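Local coordinates for FBP protein (Leishmania major, PDB 5OEZ), which probably hydrolyses beta-D-fructose 1,6-bisphosphate to beta-D-fructose 6-phosphate and phosphate, a magnesium-dependent step of gluconeogenesis, working as a homotetramer, at residues C[281-286]-C[313-318]. Residues are numbered along the deposited sequence; the frame is centred on the assembly and turned at random.
Sequences LLYEAA and RLHQRT
The first turn of helix 281-294, which carries Glu-284 of the class 1 fructose-1,6-bisphosphatase active site, a residue that binds manganese in another structure of this enzyme though no metal is bound here, sits on the type I turn 313-316 that leads into strand 317-323. Leu-281 N donates to Gln-316 O at 3.0 Å, nearly straight at 169°. A water continues this link: it accepts from Leu-282 N and donates to both Leu-314 O (2.7 Å) and Gln-316 O, so Gln-316 O takes two donors; Leu-281 N binds the turn directly and Leu-282 N reaches it through the water. The helix opens with a wider, pi-type turn, Ala-286 N bonding to Leu-281 O.

The side chains add further contacts to these bonds. Leu-281 runs alongside Gln-316, its CD2 3.7 Å from NE2; the amide itself is held by loop atoms, with OE1 accepting from Thr-312 N and Arg-313 N while NE2 donates to Ser-310 O. Leu-282 meets Leu-314 at about a right angle, their CD1 methyls 3.9 Å apart. With CG anti to the carbonyl carbon (chi1 -54°), the Tyr-283 ring reaches toward the turn. Its CE2 lies 3.4 Å from Leu-314 O, and its hydroxyl end meets Leu-314 CD1 and the His-315 ring. The two aromatic planes are 24° from parallel but slid apart, centroids 5.5 Å distant, so they barely overlap. On the strand side, Thr-318 presents CG2 to Ala-285 CB at 3.7 Å.

Phe-116 of strand 113-121 packs against Leu-282, Tyr-283 and Leu-314, and Tyr-283 also touches Glu-97, likewise a manganese-binding residue. Ile-306 lies against Leu-281 and Thr-318, while backbone bonds between Thr-318 and Leu-279 pair strand 317-323 antiparallel with strand 279-280, directly before the helix.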
# COMPACT_ATOMS: atom_id res chain seq x y z
N LEU C 281 -14.63 -32.44 -8.30
CA LEU C 281 -14.65 -32.96 -6.93
C LEU C 281 -13.41 -32.62 -6.11
O LEU C 281 -13.52 -32.02 -5.05
CB LEU C 281 -14.82 -34.48 -6.96
CG LEU C 281 -14.90 -35.20 -5.62
CD1 LEU C 281 -16.13 -34.75 -4.85
CD2 LEU C 281 -14.95 -36.69 -5.85
N LEU C 282 -12.23 -32.98 -6.61
CA LEU C 282 -10.99 -32.80 -5.86
C LEU C 282 -10.58 -31.35 -5.66
O LEU C 282 -10.13 -30.97 -4.56
CB LEU C 282 -9.83 -33.49 -6.56
CG LEU C 282 -9.60 -34.96 -6.25
CD1 LEU C 282 -8.34 -35.44 -6.94
CD2 LEU C 282 -9.50 -35.24 -4.75
N TYR C 283 -10.70 -30.55 -6.71
CA TYR C 283 -10.15 -29.21 -6.73
C TYR C 283 -11.08 -28.15 -6.11
O TYR C 283 -10.58 -27.14 -5.62
CB TYR C 283 -9.80 -28.82 -8.16
CG TYR C 283 -8.89 -29.80 -8.85
CD1 TYR C 283 -7.51 -29.77 -8.65
CD2 TYR C 283 -9.39 -30.72 -9.74
CE1 TYR C 283 -6.67 -30.66 -9.30
CE2 TYR C 283 -8.56 -31.61 -10.40
CZ TYR C 283 -7.20 -31.58 -10.17
OH TYR C 283 -6.40 -32.46 -10.83
N GLU C 284 -12.40 -28.37 -6.16
CA GLU C 284 -13.41 -27.37 -5.79
C GLU C 284 -14.47 -27.91 -4.83
O GLU C 284 -14.63 -27.39 -3.74
CB GLU C 284 -14.12 -26.82 -7.04
CG GLU C 284 -13.20 -26.18 -8.06
CD GLU C 284 -13.84 -25.95 -9.43
OE1 GLU C 284 -14.77 -26.69 -9.83
OE2 GLU C 284 -13.39 -25.03 -10.14
N ALA C 285 -15.22 -28.93 -5.25
CA ALA C 285 -16.39 -29.36 -4.48
C ALA C 285 -16.05 -29.97 -3.10
O ALA C 285 -16.66 -29.60 -2.10
CB ALA C 285 -17.25 -30.32 -5.30
N ALA C 286 -15.09 -30.88 -3.04
CA ALA C 286 -14.72 -31.51 -1.75
C ALA C 286 -14.08 -30.53 -0.73
O ALA C 286 -14.49 -30.50 0.42
CB ALA C 286 -13.81 -32.72 -1.97
N ARG C 313 -11.37 -40.74 -10.40
CA ARG C 313 -10.76 -39.97 -11.48
C ARG C 313 -10.26 -38.62 -10.99
O ARG C 313 -10.93 -37.97 -10.23
CB ARG C 313 -11.79 -39.78 -12.59
CG ARG C 313 -11.73 -40.83 -13.66
CD ARG C 313 -12.90 -40.56 -14.56
NE ARG C 313 -14.14 -40.65 -13.81
CZ ARG C 313 -15.21 -39.88 -13.95
NH1 ARG C 313 -15.28 -38.89 -14.85
NH2 ARG C 313 -16.24 -40.11 -13.15
N LEU C 314 -9.07 -38.22 -11.40
CA LEU C 314 -8.50 -36.95 -10.98
C LEU C 314 -9.41 -35.75 -11.33
O LEU C 314 -9.55 -34.83 -10.51
CB LEU C 314 -7.11 -36.83 -11.59
CG LEU C 314 -6.27 -35.59 -11.48
CD1 LEU C 314 -5.91 -35.37 -10.01
CD2 LEU C 314 -5.02 -35.66 -12.37
N HIS C 315 -10.08 -35.82 -12.48
CA HIS C 315 -10.90 -34.72 -13.00
C HIS C 315 -12.39 -35.01 -12.97
O HIS C 315 -13.16 -34.43 -13.71
CB HIS C 315 -10.44 -34.42 -14.41
CG HIS C 315 -9.12 -33.73 -14.44
ND1 HIS C 315 -8.86 -32.56 -13.76
CD2 HIS C 315 -7.97 -34.07 -15.05
CE1 HIS C 315 -7.60 -32.20 -13.96
NE2 HIS C 315 -7.04 -33.11 -14.75
N GLN C 316 -12.82 -35.87 -12.04
CA GLN C 316 -14.22 -36.24 -11.94
C GLN C 316 -15.04 -35.06 -11.39
O GLN C 316 -14.52 -34.16 -10.72
CB GLN C 316 -14.39 -37.54 -11.15
CG GLN C 316 -14.98 -37.48 -9.75
CD GLN C 316 -14.90 -38.83 -9.04
OE1 GLN C 316 -13.86 -39.50 -9.09
NE2 GLN C 316 -15.98 -39.23 -8.40
N ARG C 317 -16.33 -35.06 -11.71
CA ARG C 317 -17.21 -33.95 -11.42
C ARG C 317 -18.46 -34.37 -10.69
O ARG C 317 -18.78 -35.55 -10.60
CB ARG C 317 -17.65 -33.29 -12.70
CG ARG C 317 -16.50 -32.79 -13.53
CD ARG C 317 -17.05 -31.92 -14.63
NE ARG C 317 -15.95 -31.42 -15.45
CZ ARG C 317 -15.69 -30.16 -15.81
NH1 ARG C 317 -16.46 -29.17 -15.41
NH2 ARG C 317 -14.65 -29.88 -16.60
N THR C 318 -19.15 -33.36 -10.15
CA THR C 318 -20.35 -33.57 -9.36
C THR C 318 -21.19 -32.29 -9.38
O THR C 318 -20.61 -31.21 -9.40
CB THR C 318 -20.00 -33.97 -7.88
OG1 THR C 318 -21.19 -34.05 -7.09
CG2 THR C 318 -19.04 -32.97 -7.22
O HOH W 1 -11.88 -33.70 -9.65